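PDB 3RGO: phosphatidylglycerophosphatase and protein-tyrosine phosphatase 1 from Mus musculus, which dephosphorylates phosphatidylglycerophosphate to phosphatidylglycerol, a step on the mitochondrial route to cardiolipin, and belongs to the dual specificity branch of the protein-tyrosine phosphatases. Local coordinates for residues A108-Q113 and L143-H147; G31-E37 and E57-T63; Y2-T8 and G89-Y93. All blocks are in the same frame, centred on the assembly; numbering follows the deposited sequence.

Contacts 2 and 3 share one mixed sheet, in which strands 29-35 and 91-95 are neighbours, and their centres lie about 15 Å apart. They touch through probable backbone hydrogen bonds, Ile33 N to Tyr93 O and Tyr93 N to Gly31 O. Along the chain, contact 2 is nested inside the loop that contact 3 closes. Contact 1 comes later and joins helices 102-115 and 137-154; its centre is about 18 Å from that of contact 2, on the other side of the chain's centre. Tyr110 OH is hydrogen-bonded to Asp6 OD2, joining contacts 1 and 3, whose centres are about 17 Å apart. Together they form one compact domain, with Cys96, the predicted nucleophile, just after strand 91-95.

Contact 1 of 3, residues A108-Q113 and L143-H147; sequences AAYLIQ and LKEFH
Phe146 carries CG trans to the main-chain nitrogen (chi1 -175°), which swings its ring toward helix 102-115, where one face covers Ala109 CB; Leu143, about one turn before Phe146 on its own helix and with CG opposite its carbonyl carbon, sets its methyls against Ala108 and Ala109. The methyl over the Phe146 face is a CH-pi contact, Ala109 CB lying 4.0 Å from the ring centroid and 14° off the normal. Phe146 CE1 also comes to 3.3 Å from Ala109 O, an oxygen already taken by Gln113 N in the helix. Ile112 CG2 approaches the ring's edge, near its plane.

The Leu143 branches divide their work: CD1 touches Ala108 CB at 3.6 Å, while CD2 sits against Ala109, 3.9 Å from its N. Ile112 likewise uses two ends. Its CD1 faces Leu143, at 4.1 Å from CD2, and its CG2 meets the imidazole edge of His147 in plane, 3.7 Å from CD2 of that ring. The Ile112 and His147 side chains cross at about a right angle.

The axes of the two short helical segments approach to 10.1 Å and cross at -24°, running in the same general direction. This spacing is consistent with side chains from Ile112, Leu143 and Phe146 filling the interface, with small alanines opposite the bulky leucine and phenylalanine. Outside the pair, His76 of helix 72-88 meets the Phe146 ring, and Ala122 of helix 119-129 touches Ile112, so the interface continues into the surrounding helical layer.

No hydrogen bond crosses between these segments. The union of the two helices here therefore rests on apolar fit and on one methyl over an aromatic face, a buried packing contact away from the annotated active site.

Contact 2 of 3, residues G31-E37 and E57-T63; sequences GVITMNE and EQLRLST. With SO4 (sulfate ion), chain C.
Thr34 OG1 receives the side-chain amide of Gln58 across the two strands, NE2 to OG1 2.9 Å with a bent N-H...O angle of 139°, and it is also hydrogen-bonded to His95 NE2 of the central strand. The hydroxyl oxygen lies 27° out of the Gln58 amide plane. Gln58 can reach it because its chain is extended from CG onward, with CG anti to the backbone N (chi1 -180°). On the way it runs side by side with Val32, whose CG1 comes to 3.5 Å from Gln58 CB.

Beneath these side chains the backbones pair in parallel, with CA atoms in register from Gly31 beside Glu57 to Met35 beside Leu61. Leu59 bonds to the other strand through both its main-chain N, 2.7 Å from Val32 O, and its O, 2.7 Å from Thr34 N, the alternation of a parallel pair. The pairing goes on through Leu61 N to Thr34 O and reaches Asn36 N, which donates to Leu61 O beyond the strand. On the face bearing Ile33, Leu59 and Leu61 the contact is largely apolar, with Glu57 at its end paired to Lys84: Ile33 CG2 meets Leu61 CD1 at 4.0 Å, and Phe81 of helix 72-88 covers Ile33 and Leu59.

Thr63, just past strand 57-61, brings OG1 to 2.7 Å from O1 of a sulfate, probably from the crystallisation liquor, that is hydrogen-bonded to Met66 N, Gly68 N and Arg102 NE. The Asn36 side chain is about 4 Å from that of Cys96, the predicted nucleophile.

Strands 29-35 and 57-61, with helix 48-53 between them, form a beta-alpha-beta unit. Because buried Thr34 OG1 is held by both Gln58 and His95, side chains as well as main-chain bonds link edge strand 57-61 to the central strand.

Contact 3 of 3, residues Y2-T8 and G89-Y93; sequences YHRIDHT and GQCVY
Thr8 O accepts from Val92 N at 2.8 Å, with an N-H...O angle of 161°, and fixes the backbone of 2-8 against the start of strand 91-95. Alongside, the Arg4 guanidinium presents its edge to Cys91 SG, which lies near its plane; NH1 is 3.6 Å from the sulfur, although the position of SG is less certain. At the far end the two tyrosines meet: an edge of Tyr93 points toward the face of Tyr2 in an offset edge-to-face pair, with planes at 63°, and Tyr93 CE2 comes to 3.6 Å from Tyr2 CB.

A second shell sets these groups in place. A bend in the Arg4 chain at chi3 (-61°) turns its guanidinium back toward Asp6 and Cys91: NH1 donates to Asp6 O at 2.9 Å, in the carbonyl plane, and NH2 forms a salt bridge with Glu27. Asp6 OD1 takes Thr8 N at 2.8 Å, from above the carboxylate plane, making an Asx turn that shapes the chain just before Thr8 O. Water 1 bridges the segments, donating to Gln90 O and hydrogen-bonded to Thr8 OG1. Glu27 also takes Tyr2 OH, and Tyr93 OH bonds Ala13 O. An uncharged methionine in place of Arg4 would probably leave Glu27 without its cationic mate and Asp6 O without this donor.

Gly89, with positive phi, ends helix 72-88 in a Schellman motif. The contact joins edge strand 2-4 and the turn into 9-12 to the central strand 91-95 of the phosphatase sheet, which leads to Cys96, the predicted nucleophile.

Contact 1 of 3, residues A108-Q113 and L143-H147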
loop_
_atom_site.group_PDB
_atom_site.type_symbol
_atom_site.label_atom_id
_atom_site.label_comp_id
_atom_site.label_asym_id
_atom_site.label_seq_id
_atom_site.Cartn_x
_atom_site.Cartn_y
_atom_site.Cartn_z
ATOM N N ALA A 108 3.874 0.680 -5.303
ATOM C CA ALA A 108 4.738 0.367 -6.436
ATOM C C ALA A 108 4.791 -1.132 -6.694
ATOM O O ALA A 108 4.722 -1.575 -7.839
ATOM C CB ALA A 108 6.160 0.924 -6.213
ATOM N N ALA A 109 4.915 -1.918 -5.631
ATOM C CA ALA A 109 5.000 -3.362 -5.784
ATOM C C ALA A 109 3.701 -3.910 -6.373
ATOM O O ALA A 109 3.721 -4.743 -7.277
ATOM C CB ALA A 109 5.314 -4.024 -4.447
ATOM N N TYR A 110 2.577 -3.430 -5.850
ATOM C CA TYR A 110 1.260 -3.767 -6.382
ATOM C C TYR A 110 1.186 -3.526 -7.891
ATOM O O TYR A 110 0.810 -4.422 -8.648
ATOM C CB TYR A 110 0.184 -2.950 -5.654
ATOM C CG TYR A 110 -1.151 -2.871 -6.357
ATOM C CD1 TYR A 110 -2.065 -3.913 -6.274
ATOM C CD2 TYR A 110 -1.501 -1.746 -7.097
ATOM C CE1 TYR A 110 -3.293 -3.843 -6.920
ATOM C CE2 TYR A 110 -2.717 -1.662 -7.739
ATOM C CZ TYR A 110 -3.610 -2.712 -7.651
ATOM O OH TYR A 110 -4.826 -2.629 -8.292
ATOM N N LEU A 111 1.550 -2.320 -8.325
ATOM C CA LEU A 111 1.504 -1.973 -9.744
ATOM C C LEU A 111 2.452 -2.823 -10.588
ATOM O O LEU A 111 2.119 -3.224 -11.712
ATOM C CB LEU A 111 1.805 -0.487 -9.939
ATOM C CG LEU A 111 0.760 0.475 -9.364
ATOM C CD1 LEU A 111 1.254 1.911 -9.458
ATOM C CD2 LEU A 111 -0.587 0.313 -10.067
ATOM N N ILE A 112 3.639 -3.090 -10.056
ATOM C CA ILE A 112 4.588 -3.947 -10.751
ATOM C C ILE A 112 3.958 -5.295 -11.067
ATOM O O ILE A 112 4.022 -5.773 -12.199
ATOM C CB ILE A 112 5.878 -4.150 -9.933
ATOM C CG1 ILE A 112 6.688 -2.848 -9.903
ATOM C CG2 ILE A 112 6.709 -5.289 -10.513
ATOM C CD1 ILE A 112 7.874 -2.871 -8.952
ATOM N N GLN A 113 3.339 -5.899 -10.062
ATOM C CA GLN A 113 2.752 -7.217 -10.228
ATOM C C GLN A 113 1.535 -7.168 -11.142
ATOM O O GLN A 113 1.411 -7.976 -12.057
ATOM C CB GLN A 113 2.373 -7.822 -8.876
ATOM C CG GLN A 113 1.531 -9.089 -9.012
ATOM C CD GLN A 113 1.630 -9.988 -7.805
ATOM O OE1 GLN A 113 2.547 -9.862 -6.997
ATOM N NE2 GLN A 113 0.681 -10.908 -7.674
ATOM N N LEU A 143 12.328 -3.342 -4.728
ATOM C CA LEU A 143 11.361 -3.361 -5.824
ATOM C C LEU A 143 11.951 -4.049 -7.058
ATOM O O LEU A 143 11.235 -4.690 -7.825
ATOM C CB LEU A 143 10.912 -1.940 -6.178
ATOM C CG LEU A 143 9.986 -1.238 -5.183
ATOM C CD1 LEU A 143 9.655 0.180 -5.636
ATOM C CD2 LEU A 143 8.710 -2.048 -4.991
ATOM N N LYS A 144 13.258 -3.914 -7.241
ATOM C CA LYS A 144 13.952 -4.623 -8.321
ATOM C C LYS A 144 13.913 -6.136 -8.127
ATOM O O LYS A 144 13.711 -6.891 -9.088
ATOM C CB LYS A 144 15.406 -4.158 -8.431
ATOM C CG LYS A 144 15.616 -2.883 -9.235
ATOM C CD LYS A 144 17.097 -2.705 -9.573
ATOM C CE LYS A 144 17.324 -1.618 -10.619
ATOM N NZ LYS A 144 16.888 -0.275 -10.151
ATOM N N GLU A 145 14.131 -6.586 -6.893
ATOM C CA GLU A 145 14.093 -8.019 -6.598
ATOM C C GLU A 145 12.660 -8.528 -6.732
ATOM O O GLU A 145 12.417 -9.638 -7.220
ATOM C CB GLU A 145 14.622 -8.307 -5.191
ATOM C CG GLU A 145 16.108 -8.026 -4.994
ATOM C CD GLU A 145 16.988 -9.204 -5.381
ATOM O OE1 GLU A 145 16.738 -9.821 -6.440
ATOM O OE2 GLU A 145 17.936 -9.511 -4.625
ATOM N N PHE A 146 11.709 -7.704 -6.302
ATOM C CA PHE A 146 10.298 -8.056 -6.401
ATOM C C PHE A 146 9.918 -8.242 -7.869
ATOM O O PHE A 146 9.190 -9.173 -8.221
ATOM C CB PHE A 146 9.423 -6.976 -5.745
ATOM C CG PHE A 146 7.961 -7.327 -5.694
ATOM C CD1 PHE A 146 7.101 -6.923 -6.702
ATOM C CD2 PHE A 146 7.451 -8.062 -4.638
ATOM C CE1 PHE A 146 5.759 -7.242 -6.654
ATOM C CE2 PHE A 146 6.114 -8.386 -4.586
ATOM C CZ PHE A 146 5.264 -7.977 -5.597
ATOM N N HIS A 147 10.427 -7.352 -8.715
ATOM C CA HIS A 147 10.206 -7.412 -10.156
ATOM C C HIS A 147 10.732 -8.719 -10.760
ATOM O O HIS A 147 10.081 -9.323 -11.610
ATOM C CB HIS A 147 10.864 -6.209 -10.833
ATOM C CG HIS A 147 10.565 -6.098 -12.297
ATOM N ND1 HIS A 147 11.536 -6.228 -13.266
ATOM C CD2 HIS A 147 9.404 -5.873 -12.955
ATOM C CE1 HIS A 147 10.986 -6.084 -14.459
ATOM N NE2 HIS A 147 9.693 -5.866 -14.298
#

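Contact 2 of 3, residues G31-E37 and E57-T63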
loop_
_atom_site.group_PDB
_atom_site.type_symbol
_atom_site.label_atom_id
_atom_site.label_comp_id
_atom_site.label_asym_id
_atom_site.label_seq_id
_atom_site.Cartn_x
_atom_site.Cartn_y
_atom_site.Cartn_z
ATOM N N GLY A 31 -10.480 -2.577 2.989
ATOM C CA GLY A 31 -9.215 -3.090 3.470
ATOM C C GLY A 31 -8.252 -1.947 3.700
ATOM O O GLY A 31 -8.331 -0.913 3.041
ATOM N N VAL A 32 -7.349 -2.117 4.652
ATOM C CA VAL A 32 -6.347 -1.095 4.908
ATOM C C VAL A 32 -5.010 -1.770 5.165
ATOM O O VAL A 32 -4.925 -2.749 5.910
ATOM C CB VAL A 32 -6.754 -0.164 6.079
ATOM C CG1 VAL A 32 -7.053 -0.974 7.329
ATOM C CG2 VAL A 32 -5.677 0.895 6.354
ATOM N N ILE A 33 -3.978 -1.280 4.490
ATOM C CA ILE A 33 -2.627 -1.749 4.737
ATOM C C ILE A 33 -1.926 -0.689 5.559
ATOM O O ILE A 33 -1.744 0.438 5.105
ATOM C CB ILE A 33 -1.850 -2.009 3.438
ATOM C CG1 ILE A 33 -2.541 -3.113 2.632
ATOM C CG2 ILE A 33 -0.400 -2.380 3.758
ATOM C CD1 ILE A 33 -1.852 -3.451 1.312
ATOM N N THR A 34 -1.564 -1.050 6.782
ATOM C CA THR A 34 -0.928 -0.113 7.698
ATOM C C THR A 34 0.534 -0.469 7.883
ATOM O O THR A 34 0.869 -1.559 8.336
ATOM C CB THR A 34 -1.629 -0.099 9.066
ATOM O OG1 THR A 34 -2.987 0.331 8.897
ATOM C CG2 THR A 34 -0.910 0.840 10.032
ATOM N N MET A 35 1.407 0.459 7.524
ATOM C CA MET A 35 2.834 0.214 7.624
ATOM C C MET A 35 3.435 0.987 8.784
ATOM O O MET A 35 3.094 2.148 9.013
ATOM C CB MET A 35 3.529 0.572 6.310
ATOM C CG MET A 35 3.176 -0.372 5.172
ATOM S SD MET A 35 3.555 0.305 3.548
ATOM C CE MET A 35 2.030 1.179 3.231
ATOM N N ASN A 36 4.319 0.318 9.517
ATOM C CA ASN A 36 5.043 0.922 10.631
ATOM C C ASN A 36 4.157 1.688 11.608
ATOM O O ASN A 36 4.508 2.784 12.037
ATOM C CB ASN A 36 6.159 1.835 10.119
ATOM C CG ASN A 36 7.332 1.058 9.545
ATOM O OD1 ASN A 36 8.365 1.636 9.202
ATOM N ND2 ASN A 36 7.182 -0.258 9.451
ATOM N N GLU A 37 3.013 1.109 11.956
ATOM C CA GLU A 37 2.140 1.697 12.967
ATOM C C GLU A 37 2.951 2.122 14.193
ATOM O O GLU A 37 3.552 1.287 14.869
ATOM C CB GLU A 37 1.051 0.702 13.373
ATOM C CG GLU A 37 0.183 1.169 14.528
ATOM C CD GLU A 37 -0.816 0.115 14.965
ATOM O OE1 GLU A 37 -0.476 -0.697 15.852
ATOM O OE2 GLU A 37 -1.942 0.099 14.422
ATOM N N GLU A 57 -10.972 -4.660 6.889
ATOM C CA GLU A 57 -9.909 -5.500 7.414
ATOM C C GLU A 57 -8.573 -4.763 7.345
ATOM O O GLU A 57 -8.222 -4.196 6.305
ATOM C CB GLU A 57 -9.825 -6.796 6.606
ATOM C CG GLU A 57 -8.800 -7.796 7.115
ATOM C CD GLU A 57 -8.686 -9.013 6.211
ATOM O OE1 GLU A 57 -9.308 -9.008 5.128
ATOM O OE2 GLU A 57 -7.970 -9.971 6.581
ATOM N N GLN A 58 -7.832 -4.779 8.447
ATOM C CA GLN A 58 -6.526 -4.129 8.502
ATOM C C GLN A 58 -5.400 -5.147 8.411
ATOM O O GLN A 58 -5.388 -6.142 9.138
ATOM C CB GLN A 58 -6.371 -3.313 9.791
ATOM C CG GLN A 58 -5.023 -2.592 9.907
ATOM C CD GLN A 58 -4.869 -1.826 11.211
ATOM O OE1 GLN A 58 -5.018 -2.391 12.295
ATOM N NE2 GLN A 58 -4.564 -0.537 11.112
ATOM N N LEU A 59 -4.467 -4.905 7.498
ATOM C CA LEU A 59 -3.235 -5.679 7.434
ATOM C C LEU A 59 -2.079 -4.795 7.897
ATOM O O LEU A 59 -1.835 -3.731 7.329
ATOM C CB LEU A 59 -2.984 -6.180 6.009
ATOM C CG LEU A 59 -1.561 -6.668 5.702
ATOM C CD1 LEU A 59 -1.200 -7.878 6.555
ATOM C CD2 LEU A 59 -1.416 -6.988 4.218
ATOM N N ARG A 60 -1.382 -5.222 8.943
ATOM C CA ARG A 60 -0.262 -4.454 9.460
ATOM C C ARG A 60 1.048 -5.039 8.976
ATOM O O ARG A 60 1.300 -6.237 9.135
ATOM C CB ARG A 60 -0.276 -4.413 10.990
ATOM C CG ARG A 60 -1.185 -3.351 11.574
ATOM C CD ARG A 60 -0.962 -3.221 13.073
ATOM N NE ARG A 60 -1.083 -4.512 13.744
ATOM C CZ ARG A 60 -2.227 -5.013 14.195
ATOM N NH1 ARG A 60 -3.355 -4.330 14.051
ATOM N NH2 ARG A 60 -2.245 -6.197 14.791
ATOM N N LEU A 61 1.876 -4.190 8.378
ATOM C CA LEU A 61 3.178 -4.625 7.901
ATOM C C LEU A 61 4.271 -3.735 8.478
ATOM O O LEU A 61 4.059 -2.548 8.725
ATOM C CB LEU A 61 3.234 -4.610 6.371
ATOM C CG LEU A 61 2.274 -5.540 5.632
ATOM C CD1 LEU A 61 2.294 -5.247 4.142
ATOM C CD2 LEU A 61 2.615 -7.008 5.902
ATOM N N SER A 62 5.436 -4.326 8.701
ATOM C CA SER A 62 6.594 -3.581 9.166
ATOM C C SER A 62 7.657 -3.536 8.075
ATOM O O SER A 62 7.836 -4.501 7.328
ATOM C CB SER A 62 7.175 -4.225 10.428
ATOM O OG SER A 62 6.338 -4.005 11.553
ATOM N N THR A 63 8.352 -2.409 7.973
ATOM C CA THR A 63 9.513 -2.328 7.099
ATOM C C THR A 63 10.676 -2.989 7.810
ATOM O O THR A 63 10.710 -3.036 9.041
ATOM C CB THR A 63 9.911 -0.874 6.803
ATOM O OG1 THR A 63 10.125 -0.181 8.041
ATOM C CG2 THR A 63 8.830 -0.170 6.000
HETATM S S SO4 C . 12.491 2.459 8.191
HETATM O O1 SO4 C . 12.489 1.082 7.697
HETATM O O2 SO4 C . 12.957 3.359 7.133
HETATM O O3 SO4 C . 11.133 2.827 8.591
HETATM O O4 SO4 C . 13.380 2.562 9.348
#

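Contact 3 of 3, residues Y2-T8 and G89-Y93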
loop_
_atom_site.group_PDB
_atom_site.type_symbol
_atom_site.label_atom_id
_atom_site.label_comp_id
_atom_site.label_asym_id
_atom_site.label_seq_id
_atom_site.Cartn_x
_atom_site.Cartn_y
_atom_site.Cartn_z
ATOM N N TYR A 2 -5.043 12.039 0.398
ATOM C CA TYR A 2 -4.826 10.767 -0.263
ATOM C C TYR A 2 -5.246 10.894 -1.717
ATOM O O TYR A 2 -5.990 11.811 -2.079
ATOM C CB TYR A 2 -5.622 9.657 0.426
ATOM C CG TYR A 2 -7.119 9.823 0.317
ATOM C CD1 TYR A 2 -7.826 9.260 -0.740
ATOM C CD2 TYR A 2 -7.829 10.544 1.270
ATOM C CE1 TYR A 2 -9.198 9.412 -0.844
ATOM C CE2 TYR A 2 -9.200 10.701 1.174
ATOM C CZ TYR A 2 -9.879 10.136 0.117
ATOM O OH TYR A 2 -11.245 10.293 0.024
ATOM N N HIS A 3 -4.762 9.971 -2.543
ATOM C CA HIS A 3 -5.098 9.934 -3.959
ATOM C C HIS A 3 -5.490 8.518 -4.363
ATOM O O HIS A 3 -4.889 7.542 -3.906
ATOM C CB HIS A 3 -3.900 10.369 -4.809
ATOM C CG HIS A 3 -3.534 11.812 -4.656
ATOM N ND1 HIS A 3 -2.662 12.261 -3.686
ATOM C CD2 HIS A 3 -3.908 12.906 -5.360
ATOM C CE1 HIS A 3 -2.521 13.570 -3.796
ATOM N NE2 HIS A 3 -3.268 13.986 -4.803
ATOM N N ARG A 4 -6.491 8.402 -5.226
ATOM C CA ARG A 4 -6.823 7.109 -5.811
ATOM C C ARG A 4 -5.786 6.744 -6.870
ATOM O O ARG A 4 -5.449 7.563 -7.731
ATOM C CB ARG A 4 -8.229 7.119 -6.416
ATOM C CG ARG A 4 -8.548 5.858 -7.211
ATOM C CD ARG A 4 -10.029 5.748 -7.539
ATOM N NE ARG A 4 -10.861 5.685 -6.338
ATOM C CZ ARG A 4 -11.085 4.576 -5.638
ATOM N NH1 ARG A 4 -10.524 3.428 -6.004
ATOM N NH2 ARG A 4 -11.865 4.616 -4.563
ATOM N N ILE A 5 -5.274 5.517 -6.796
ATOM C CA ILE A 5 -4.276 5.044 -7.749
ATOM C C ILE A 5 -4.956 4.321 -8.911
ATOM O O ILE A 5 -4.643 4.560 -10.081
ATOM C CB ILE A 5 -3.255 4.104 -7.077
ATOM C CG1 ILE A 5 -2.544 4.825 -5.923
ATOM C CG2 ILE A 5 -2.246 3.599 -8.095
ATOM C CD1 ILE A 5 -1.759 6.062 -6.348
ATOM N N ASP A 6 -5.880 3.429 -8.574
ATOM C CA ASP A 6 -6.740 2.795 -9.566
ATOM C C ASP A 6 -8.063 2.394 -8.914
ATOM O O ASP A 6 -8.412 2.901 -7.847
ATOM C CB ASP A 6 -6.046 1.610 -10.270
ATOM C CG ASP A 6 -5.725 0.454 -9.329
ATOM O OD1 ASP A 6 -6.225 0.437 -8.187
ATOM O OD2 ASP A 6 -4.972 -0.455 -9.748
ATOM N N HIS A 7 -8.801 1.496 -9.553
ATOM C CA HIS A 7 -10.111 1.107 -9.045
ATOM C C HIS A 7 -10.034 0.432 -7.667
ATOM O O HIS A 7 -11.019 0.407 -6.933
ATOM C CB HIS A 7 -10.824 0.200 -10.058
ATOM C CG HIS A 7 -12.278 -0.008 -9.768
ATOM N ND1 HIS A 7 -12.758 -1.134 -9.136
ATOM C CD2 HIS A 7 -13.357 0.771 -10.024
ATOM C CE1 HIS A 7 -14.073 -1.043 -9.017
ATOM N NE2 HIS A 7 -14.460 0.103 -9.547
ATOM N N THR A 8 -8.867 -0.109 -7.320
ATOM C CA THR A 8 -8.697 -0.834 -6.056
ATOM C C THR A 8 -7.933 -0.032 -5.004
ATOM O O THR A 8 -8.385 0.128 -3.869
ATOM C CB THR A 8 -7.942 -2.178 -6.253
ATOM O OG1 THR A 8 -8.664 -3.024 -7.155
ATOM C CG2 THR A 8 -7.771 -2.903 -4.923
ATOM N N GLY A 89 -14.008 -6.370 -5.879
ATOM C CA GLY A 89 -14.453 -5.091 -6.403
ATOM C C GLY A 89 -14.467 -4.002 -5.348
ATOM O O GLY A 89 -15.174 -3.002 -5.479
ATOM N N GLN A 90 -13.677 -4.197 -4.295
ATOM C CA GLN A 90 -13.628 -3.250 -3.190
ATOM C C GLN A 90 -12.255 -2.597 -3.151
ATOM O O GLN A 90 -11.376 -2.954 -3.930
ATOM C CB GLN A 90 -13.968 -3.943 -1.869
ATOM C CG GLN A 90 -15.424 -4.405 -1.806
ATOM C CD GLN A 90 -15.686 -5.423 -0.711
ATOM O OE1 GLN A 90 -14.778 -5.824 0.017
ATOM N NE2 GLN A 90 -16.939 -5.855 -0.597
ATOM N N CYS A 91 -12.072 -1.635 -2.255
ATOM C CA CYS A 91 -10.863 -0.827 -2.282
ATOM C C CYS A 91 -9.998 -1.017 -1.046
ATOM O O CYS A 91 -10.472 -1.456 0.003
ATOM C CB CYS A 91 -11.210 0.649 -2.480
ATOM S SG CYS A 91 -12.186 0.992 -3.968
ATOM N N VAL A 92 -8.717 -0.697 -1.194
ATOM C CA VAL A 92 -7.765 -0.794 -0.101
ATOM C C VAL A 92 -7.008 0.517 0.034
ATOM O O VAL A 92 -6.491 1.048 -0.950
ATOM C CB VAL A 92 -6.756 -1.943 -0.324
ATOM C CG1 VAL A 92 -5.664 -1.910 0.739
ATOM C CG2 VAL A 92 -7.475 -3.284 -0.320
ATOM N N TYR A 93 -6.961 1.034 1.258
ATOM C CA TYR A 93 -6.216 2.247 1.570
ATOM C C TYR A 93 -4.843 1.850 2.096
ATOM O O TYR A 93 -4.735 1.085 3.056
ATOM C CB TYR A 93 -6.975 3.058 2.623
ATOM C CG TYR A 93 -6.479 4.467 2.856
ATOM C CD1 TYR A 93 -5.397 4.717 3.698
ATOM C CD2 TYR A 93 -7.122 5.557 2.273
ATOM C CE1 TYR A 93 -4.961 6.014 3.932
ATOM C CE2 TYR A 93 -6.692 6.859 2.505
ATOM C CZ TYR A 93 -5.611 7.080 3.333
ATOM O OH TYR A 93 -5.183 8.371 3.563
HETATM O O HOH W 1 -11.340 -2.939 -6.774
#